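Local coordinates for CdnC (Chryseobacterium gregarium DSM 19109, PDB 7MGV), which acts as an ATP-grasp ligase that installs single and bicyclic omega-ester macrocycles in a ribosomally made precursor peptide, probably using ATP to drive ester formation, at residues 146-151 with 312-317; 166-171 with 224-229; 186-191 with 201-206. One frame throughout, in Å; residues are numbered along the deposited sequence.

Contact 1 (146-151 with 312-317); sequences DSKEEQ and FIEINA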
# COMPACT_ATOMS: atom_id res chain seq x y z
N ASP A 146 5.83 -4.42 2.86
CA ASP A 146 5.16 -5.71 2.86
C ASP A 146 5.78 -6.69 1.87
O ASP A 146 5.53 -7.90 1.97
CB ASP A 146 3.67 -5.55 2.55
CG ASP A 146 2.89 -4.98 3.72
OD1 ASP A 146 3.28 -5.22 4.88
OD2 ASP A 146 1.87 -4.29 3.48
N SER A 147 6.59 -6.20 0.93
CA SER A 147 7.23 -7.04 -0.08
C SER A 147 8.50 -7.63 0.51
O SER A 147 9.56 -7.01 0.51
CB SER A 147 7.52 -6.22 -1.34
OG SER A 147 8.37 -6.93 -2.22
N LYS A 148 8.39 -8.85 1.04
CA LYS A 148 9.57 -9.53 1.57
C LYS A 148 10.58 -9.84 0.47
O LYS A 148 11.79 -9.88 0.73
CB LYS A 148 9.15 -10.80 2.31
CG LYS A 148 8.43 -10.54 3.62
CD LYS A 148 7.71 -11.78 4.11
CE LYS A 148 7.46 -11.72 5.61
NZ LYS A 148 6.85 -10.43 6.02
N GLU A 149 10.10 -10.08 -0.75
CA GLU A 149 11.01 -10.31 -1.87
C GLU A 149 11.92 -9.11 -2.10
O GLU A 149 13.12 -9.28 -2.32
CB GLU A 149 10.20 -10.64 -3.13
CG GLU A 149 10.95 -11.48 -4.15
CD GLU A 149 10.09 -11.89 -5.32
OE1 GLU A 149 10.58 -11.87 -6.47
OE2 GLU A 149 8.91 -12.25 -5.10
N GLU A 150 11.36 -7.90 -2.05
CA GLU A 150 12.19 -6.71 -2.21
C GLU A 150 13.15 -6.55 -1.04
O GLU A 150 14.28 -6.10 -1.22
CB GLU A 150 11.33 -5.46 -2.36
CG GLU A 150 12.13 -4.26 -2.84
CD GLU A 150 11.44 -2.93 -2.62
OE1 GLU A 150 10.57 -2.84 -1.73
OE2 GLU A 150 11.77 -1.97 -3.34
N GLN A 151 12.72 -6.91 0.18
CA GLN A 151 13.63 -6.90 1.32
C GLN A 151 14.85 -7.77 1.05
O GLN A 151 15.99 -7.34 1.23
CB GLN A 151 12.92 -7.37 2.58
CG GLN A 151 11.85 -6.44 3.11
CD GLN A 151 11.13 -7.02 4.30
OE1 GLN A 151 11.67 -7.85 5.03
NE2 GLN A 151 9.89 -6.59 4.52
N PHE A 312 20.81 -12.10 7.04
CA PHE A 312 19.61 -11.28 7.11
C PHE A 312 18.38 -12.15 6.85
O PHE A 312 18.39 -13.00 5.95
CB PHE A 312 19.70 -10.15 6.08
CG PHE A 312 18.48 -9.29 5.99
CD1 PHE A 312 17.45 -9.60 5.11
CD2 PHE A 312 18.37 -8.14 6.75
CE1 PHE A 312 16.33 -8.80 5.02
CE2 PHE A 312 17.25 -7.33 6.66
CZ PHE A 312 16.23 -7.66 5.79
N ILE A 313 17.32 -11.95 7.63
CA ILE A 313 16.09 -12.71 7.49
C ILE A 313 14.95 -11.83 6.98
O ILE A 313 14.31 -12.15 5.97
CB ILE A 313 15.71 -13.40 8.82
CG1 ILE A 313 16.87 -14.27 9.30
CG2 ILE A 313 14.45 -14.22 8.66
CD1 ILE A 313 17.33 -15.30 8.29
N GLU A 314 14.69 -10.72 7.66
CA GLU A 314 13.66 -9.77 7.24
C GLU A 314 13.78 -8.52 8.09
O GLU A 314 14.44 -8.51 9.13
CB GLU A 314 12.25 -10.36 7.35
CG GLU A 314 11.74 -10.50 8.77
CD GLU A 314 10.27 -10.86 8.82
OE1 GLU A 314 9.45 -10.11 8.24
OE2 GLU A 314 9.93 -11.89 9.43
N ILE A 315 13.13 -7.46 7.63
CA ILE A 315 13.01 -6.21 8.36
C ILE A 315 11.53 -5.90 8.52
O ILE A 315 10.77 -5.96 7.54
CB ILE A 315 13.75 -5.05 7.66
CG1 ILE A 315 13.38 -3.71 8.29
CG2 ILE A 315 13.45 -5.05 6.16
CD1 ILE A 315 14.26 -2.57 7.85
N ASN A 316 11.11 -5.60 9.74
CA ASN A 316 9.72 -5.27 10.04
C ASN A 316 9.64 -3.78 10.33
O ASN A 316 10.20 -3.30 11.33
CB ASN A 316 9.19 -6.09 11.21
CG ASN A 316 7.69 -5.96 11.39
OD1 ASN A 316 7.02 -5.25 10.64
ND2 ASN A 316 7.15 -6.64 12.40
N ALA A 317 8.96 -3.04 9.46
CA ALA A 317 8.81 -1.60 9.65
C ALA A 317 7.92 -1.26 10.84
O ALA A 317 8.02 -0.15 11.37
CB ALA A 317 8.24 -0.96 8.38
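Gln151 reaches from the first turn of helix 148-158, which Ser147 caps at its N terminus, to the backbone of Ile315, and this bond is the main polar link of the contact. Ile315 N donates to Gln151 OE1 over 3.0 Å with a nearly straight N-H...O angle of 172°, although the donor stands 50° above the carbonyl plane. Gln151 CG lies anti to its own carbonyl carbon (chi1 -68°) and the chain runs extended beyond it, which carries the amide to the strand. The other end of the amide is held within the helical side, where NE2 bonds to Leu145 O; its position 3.2 Å from Ile315 O has too poor an angle for a bond. With an alanine in place of Gln151, Ile315 N and Leu145 O would probably both lose a partner, and a gap would be likely to open beside Ile315 CG2. The charged link is looser: Lys148 NZ and Glu314 OE1 form a salt bridge at 3.4 Å, weak as a hydrogen bond, with the lysine chain bent only at its last torsion.

Packing is centred on Ile315 CG2, which lies 3.6 Å from Gln151 CD and also meets Gln151 CG. Two further van der Waals contacts set carbon against oxygen: Glu314 CB is 3.5 Å from Gln151 OE1, and Phe312 CE1 approaches Gln151 O obliquely at 4.1 Å.

Strand 310-316 is outermost in its sheet within this chain, with strand 297-304 as its one neighbour there, so Gln151 OE1 appears to take the place of an acceptor that a further strand could offer. The chemistry thus implies a buried sheet margin fixed to a helix start by one straight neutral bond, with the longer ion pair secondary.

Contact 2 (166-171 with 224-229); sequences CVTNNP and MQFQKK. With ADP (adenosine-5'-diphosphate), chain F.
Strands 166-168 and 224-228 pair antiparallel, their axes 4.6 Å apart at closest approach and their directions 162° apart. Cys166 with Phe226 and Thr168 with Met224 are hydrogen-bonded pairs, each closed by two bonds; Thr168 N to Met224 O (3.0 Å) is nearly in line with the C=O. Between them Val167 and Gln225 form the non-hydrogen-bonded pair, where the CA atoms come within 4.3 Å.

On the face of Val167 and Gln225, valine CG2 packs against glutamine CG at 3.8 Å. The opposite face carries Cys166, Thr168, Met224 and Phe226. Here Cys166 O lies at the edge of the Phe226 ring, in its plane, 3.6 Å from CD1, while Met224 CG lies over one face, toward the rim. Thr168 CG2 comes to 4.2 Å from Phe226 CE1. Thr168 OG1, turned anti to its backbone nitrogen (chi1 -169°), accepts from Asn170 N in an ST turn and also bonds to Ser65 of the second subunit, whose strand extends the sheet beyond Cys166-Thr168.

Past the pairing, Gln227 OE1 and Lys228 O each accept from ADP N6 at 2.9 Å; Lys187 NZ also bonds to Gln227 OE1. Two acceptors on one exocyclic amine are consistent with selection for adenine, since a carbonyl oxygen at that position could not donate to either; the strand bonded to 166-168 therefore presents the recognition edge for the base.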
# COMPACT_ATOMS: atom_id res chain seq x y z
N CYS A 166 13.33 -19.59 -2.30
CA CYS A 166 12.47 -19.90 -3.45
C CYS A 166 11.04 -19.58 -3.05
O CYS A 166 10.43 -20.32 -2.27
CB CYS A 166 12.62 -21.36 -3.88
SG CYS A 166 11.57 -21.84 -5.28
N VAL A 167 10.50 -18.48 -3.56
CA VAL A 167 9.09 -18.15 -3.38
C VAL A 167 8.34 -18.68 -4.59
O VAL A 167 8.58 -18.23 -5.72
CB VAL A 167 8.88 -16.64 -3.21
CG1 VAL A 167 7.43 -16.34 -2.89
CG2 VAL A 167 9.80 -16.09 -2.12
N THR A 168 7.43 -19.63 -4.37
CA THR A 168 6.88 -20.30 -5.55
C THR A 168 5.51 -20.90 -5.27
O THR A 168 5.13 -21.14 -4.12
CB THR A 168 7.83 -21.38 -6.06
OG1 THR A 168 7.39 -21.84 -7.34
CG2 THR A 168 7.87 -22.56 -5.10
N ASN A 169 4.77 -21.11 -6.36
CA ASN A 169 3.59 -21.96 -6.39
C ASN A 169 3.80 -23.14 -7.33
O ASN A 169 2.82 -23.81 -7.69
CB ASN A 169 2.36 -21.16 -6.82
CG ASN A 169 2.38 -20.82 -8.30
OD1 ASN A 169 3.39 -20.37 -8.83
ND2 ASN A 169 1.25 -21.04 -8.98
N ASN A 170 5.04 -23.41 -7.72
CA ASN A 170 5.37 -24.47 -8.67
C ASN A 170 5.85 -25.69 -7.90
O ASN A 170 6.95 -25.65 -7.32
CB ASN A 170 6.45 -23.99 -9.64
CG ASN A 170 6.66 -24.94 -10.81
OD1 ASN A 170 6.46 -26.15 -10.69
ND2 ASN A 170 7.08 -24.39 -11.94
N PRO A 171 5.09 -26.78 -7.85
CA PRO A 171 5.53 -27.96 -7.09
C PRO A 171 6.88 -28.51 -7.54
O PRO A 171 7.70 -28.89 -6.70
CB PRO A 171 4.40 -28.97 -7.31
CG PRO A 171 3.21 -28.15 -7.67
CD PRO A 171 3.74 -26.97 -8.44
N MET A 224 4.28 -20.51 -1.40
CA MET A 224 4.99 -20.60 -0.13
C MET A 224 6.42 -20.13 -0.36
O MET A 224 6.92 -20.15 -1.49
CB MET A 224 4.94 -22.02 0.43
CG MET A 224 5.50 -22.17 1.84
SD MET A 224 4.29 -21.82 3.12
CE MET A 224 4.11 -23.44 3.84
N GLN A 225 7.07 -19.71 0.73
CA GLN A 225 8.44 -19.22 0.70
C GLN A 225 9.33 -20.28 1.34
O GLN A 225 9.28 -20.50 2.55
CB GLN A 225 8.53 -17.89 1.45
CG GLN A 225 9.90 -17.24 1.46
CD GLN A 225 9.88 -15.87 2.10
OE1 GLN A 225 8.83 -15.39 2.53
NE2 GLN A 225 11.04 -15.23 2.18
N PHE A 226 10.14 -20.94 0.52
CA PHE A 226 11.09 -21.94 0.99
C PHE A 226 12.46 -21.31 1.16
O PHE A 226 12.86 -20.42 0.40
CB PHE A 226 11.18 -23.11 -0.00
CG PHE A 226 9.89 -23.85 -0.17
CD1 PHE A 226 8.94 -23.41 -1.08
CD2 PHE A 226 9.63 -24.99 0.57
CE1 PHE A 226 7.75 -24.10 -1.24
CE2 PHE A 226 8.44 -25.67 0.42
CZ PHE A 226 7.50 -25.23 -0.49
N GLN A 227 13.19 -21.77 2.18
CA GLN A 227 14.49 -21.20 2.48
C GLN A 227 15.41 -22.28 3.02
O GLN A 227 14.98 -23.16 3.76
CB GLN A 227 14.39 -20.06 3.49
CG GLN A 227 14.48 -18.68 2.88
CD GLN A 227 14.51 -17.58 3.93
OE1 GLN A 227 14.37 -17.85 5.12
NE2 GLN A 227 14.69 -16.35 3.49
N LYS A 228 16.69 -22.21 2.64
CA LYS A 228 17.69 -23.05 3.27
C LYS A 228 17.70 -22.79 4.77
O LYS A 228 17.71 -21.64 5.21
CB LYS A 228 19.07 -22.78 2.67
CG LYS A 228 20.21 -23.48 3.39
CD LYS A 228 20.81 -24.59 2.54
CE LYS A 228 21.84 -25.39 3.32
NZ LYS A 228 21.21 -26.15 4.43
N LYS A 229 17.69 -23.87 5.55
CA LYS A 229 17.68 -23.73 7.00
C LYS A 229 19.06 -23.33 7.48
O LYS A 229 20.04 -24.06 7.28
CB LYS A 229 17.24 -25.03 7.68
CG LYS A 229 17.09 -24.89 9.19
CD LYS A 229 16.72 -26.20 9.86
CE LYS A 229 17.92 -26.82 10.55
NZ LYS A 229 17.78 -26.77 12.03
PB ADP F . 7.61 -16.35 15.85
O1B ADP F . 8.35 -15.48 14.86
O2B ADP F . 6.19 -15.92 16.10
O3B ADP F . 8.41 -16.70 17.09
PA ADP F . 7.58 -17.80 13.47
O1A ADP F . 6.89 -16.59 12.88
O2A ADP F . 7.25 -19.19 12.99
O3A ADP F . 7.48 -17.76 15.08
O5' ADP F . 9.16 -17.57 13.33
C5' ADP F . 9.89 -18.10 12.24
C4' ADP F . 11.16 -18.71 12.80
O4' ADP F . 11.85 -19.44 11.79
C3' ADP F . 12.11 -17.65 13.34
O3' ADP F . 12.29 -17.84 14.75
C2' ADP F . 13.42 -17.88 12.62
O2' ADP F . 14.49 -17.99 13.57
C1' ADP F . 13.25 -19.18 11.86
N9 ADP F . 13.79 -19.04 10.49
C8 ADP F . 13.36 -18.18 9.55
N7 ADP F . 14.07 -18.31 8.41
C5 ADP F . 14.99 -19.28 8.61
C6 ADP F . 16.06 -19.92 7.82
N6 ADP F . 16.31 -19.54 6.55
N1 ADP F . 16.78 -20.90 8.42
C2 ADP F . 16.54 -21.28 9.69
N3 ADP F . 15.59 -20.74 10.46
C4 ADP F . 14.79 -19.75 9.99

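Contact 3 (186-191 with 201-206); sequences AKMQTG and NVVFTN. With ADP (adenosine-5'-diphosphate), chain F.
Val203 is the first residue of 201-206 to meet the other segment: its CG1 lies 3.5 Å from Met188 SD, the two side chains crossing at about a right angle. Val203 CG1 sits anti to its backbone nitrogen (chi1 156°), which brings it to the methionine sulfur. On this same part of the strand, Asn201, Val202 and Val203 pair antiparallel with a strand of the bound peptide, so the bound peptide continues the sheet, and an aromatic side chain of that peptide packs on Met188.

Phe204 points away from 186-191. Its ring presents an edge to ADP O2A, with CD1 at 4.1 Å.

Thr205 meets both Lys187 and the nucleotide. Its backbone N donates to ADP O2A at 3.3 Å with an angle of 173°, and its OG1 adds a weak bond to the same oxygen, so one alpha-phosphate oxygen receives two donors from a single residue. Strands 184-187 and 199-207 are antiparallel neighbours in a five-stranded sheet, the second interrupted around Phe204 and Thr205; in the ATP-grasp fold the nucleotide lies between two such antiparallel sheets. Thr205 OG1 also touches Lys187 CB at 3.4 Å, the two side chains lying alongside and pointing the same way, while Thr205 CG2 packs on the ribose 3.6 Å from ADP O4'. From there Lys187, its CG between the backbone nitrogen and carbonyl carbon (chi1 49°), runs fully extended to the base, where NZ hydrogen-bonds to ADP N7 at 3.0 Å; Gln227 OE1 is a further acceptor.

Asn206 makes the beta pair with Ala186, antiparallel and hydrogen-bonded: its O accepts from Ala186 N at 3.0 Å.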
# COMPACT_ATOMS: atom_id res chain seq x y z
N ALA A 186 9.90 -23.93 5.42
CA ALA A 186 8.85 -23.32 4.61
C ALA A 186 8.06 -22.36 5.49
O ALA A 186 7.61 -22.74 6.58
CB ALA A 186 7.93 -24.38 4.01
N LYS A 187 7.89 -21.13 5.02
CA LYS A 187 7.13 -20.14 5.75
C LYS A 187 6.19 -19.41 4.81
O LYS A 187 6.42 -19.32 3.60
CB LYS A 187 8.04 -19.14 6.48
CG LYS A 187 9.15 -18.54 5.64
CD LYS A 187 10.16 -17.81 6.51
CE LYS A 187 11.22 -17.10 5.67
NZ LYS A 187 12.40 -16.70 6.48
N MET A 188 5.09 -18.92 5.38
CA MET A 188 4.22 -18.00 4.67
C MET A 188 4.71 -16.57 4.87
O MET A 188 5.36 -16.25 5.87
CB MET A 188 2.78 -18.12 5.17
CG MET A 188 2.35 -19.51 5.60
SD MET A 188 0.78 -19.48 6.50
CE MET A 188 -0.34 -18.91 5.23
N GLN A 189 4.40 -15.72 3.90
CA GLN A 189 4.62 -14.29 4.08
C GLN A 189 3.57 -13.67 4.98
O GLN A 189 3.79 -12.58 5.53
CB GLN A 189 4.65 -13.59 2.72
CG GLN A 189 5.65 -14.20 1.74
CD GLN A 189 5.82 -13.38 0.47
OE1 GLN A 189 5.40 -12.23 0.40
NE2 GLN A 189 6.43 -13.99 -0.54
N THR A 190 2.42 -14.34 5.15
CA THR A 190 1.36 -13.93 6.06
C THR A 190 0.87 -15.17 6.80
O THR A 190 0.57 -16.18 6.16
CB THR A 190 0.19 -13.28 5.31
OG1 THR A 190 -0.56 -14.29 4.63
CG2 THR A 190 0.68 -12.25 4.30
N GLY A 191 0.78 -15.10 8.12
CA GLY A 191 0.49 -16.26 8.93
C GLY A 191 -0.93 -16.79 8.75
O GLY A 191 -1.70 -16.36 7.89
N ASN A 201 -4.72 -23.93 16.53
CA ASN A 201 -3.62 -24.41 15.72
C ASN A 201 -3.08 -23.25 14.89
O ASN A 201 -3.84 -22.59 14.16
CB ASN A 201 -4.06 -25.55 14.80
CG ASN A 201 -4.64 -26.72 15.57
OD1 ASN A 201 -5.75 -26.65 16.10
ND2 ASN A 201 -3.88 -27.81 15.63
N VAL A 202 -1.78 -23.00 15.01
CA VAL A 202 -1.11 -21.94 14.27
C VAL A 202 -0.11 -22.57 13.31
O VAL A 202 0.43 -23.65 13.56
CB VAL A 202 -0.40 -20.95 15.23
CG1 VAL A 202 -0.05 -19.66 14.51
CG2 VAL A 202 -1.26 -20.68 16.44
N VAL A 203 0.12 -21.89 12.19
CA VAL A 203 1.13 -22.30 11.23
C VAL A 203 2.47 -21.73 11.67
O VAL A 203 2.60 -20.53 11.93
CB VAL A 203 0.77 -21.82 9.81
CG1 VAL A 203 2.02 -21.71 8.95
CG2 VAL A 203 -0.23 -22.77 9.18
N PHE A 204 3.48 -22.60 11.77
CA PHE A 204 4.82 -22.20 12.15
C PHE A 204 5.79 -22.51 11.02
O PHE A 204 5.56 -23.41 10.21
CB PHE A 204 5.28 -22.93 13.43
CG PHE A 204 4.51 -22.56 14.65
CD1 PHE A 204 4.84 -21.42 15.38
CD2 PHE A 204 3.46 -23.35 15.09
CE1 PHE A 204 4.13 -21.08 16.51
CE2 PHE A 204 2.75 -23.01 16.23
CZ PHE A 204 3.08 -21.87 16.94
N THR A 205 6.89 -21.75 10.98
CA THR A 205 8.00 -22.10 10.11
C THR A 205 8.56 -23.45 10.54
O THR A 205 8.95 -23.63 11.70
CB THR A 205 9.08 -21.03 10.16
OG1 THR A 205 8.51 -19.76 9.79
CG2 THR A 205 10.22 -21.36 9.21
N ASN A 206 8.58 -24.41 9.61
CA ASN A 206 9.02 -25.75 9.94
C ASN A 206 9.77 -26.33 8.74
O ASN A 206 9.58 -25.91 7.60
CB ASN A 206 7.84 -26.65 10.33
CG ASN A 206 8.25 -27.77 11.26
OD1 ASN A 206 9.36 -27.78 11.80
ND2 ASN A 206 7.35 -28.73 11.47
PB ADP F . 7.61 -16.35 15.85
O1B ADP F . 8.35 -15.48 14.86
O2B ADP F . 6.19 -15.92 16.10
O3B ADP F . 8.41 -16.70 17.09
PA ADP F . 7.58 -17.80 13.47
O1A ADP F . 6.89 -16.59 12.88
O2A ADP F . 7.25 -19.19 12.99
O3A ADP F . 7.48 -17.76 15.08
O5' ADP F . 9.16 -17.57 13.33
C5' ADP F . 9.89 -18.10 12.24
C4' ADP F . 11.16 -18.71 12.80
O4' ADP F . 11.85 -19.44 11.79
C3' ADP F . 12.11 -17.65 13.34
O3' ADP F . 12.29 -17.84 14.75
C2' ADP F . 13.42 -17.88 12.62
O2' ADP F . 14.49 -17.99 13.57
C1' ADP F . 13.25 -19.18 11.86
N9 ADP F . 13.79 -19.04 10.49
C8 ADP F . 13.36 -18.18 9.55
N7 ADP F . 14.07 -18.31 8.41
C5 ADP F . 14.99 -19.28 8.61
C6 ADP F . 16.06 -19.92 7.82
N6 ADP F . 16.31 -19.54 6.55
N1 ADP F . 16.78 -20.90 8.42
C2 ADP F . 16.54 -21.28 9.69
N3 ADP F . 15.59 -20.74 10.46
C4 ADP F . 14.79 -19.75 9.99

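In the fold
Following the chain from the N terminus, helix 148-158 comes first and leads into strand 165-168, then strands 184-187, 199-207 and 224-228, and much later strand 310-316. Contact 3 closes the shortest loop, nested inside that of contact 2, and both lie within the long loop closed by contact 1; none cross. Contacts 2 and 3 share one antiparallel sheet, in which strands 224-228 and 184-187 are neighbours: Lys187 N donates to Gln225 O. Contact 1 ties the helix ahead of that sheet to an outermost strand, within this chain, of the other five-stranded antiparallel sheet. Lys148 packs on both Gln225 and Gln189, joining all three, and each contact reaches the second subunit.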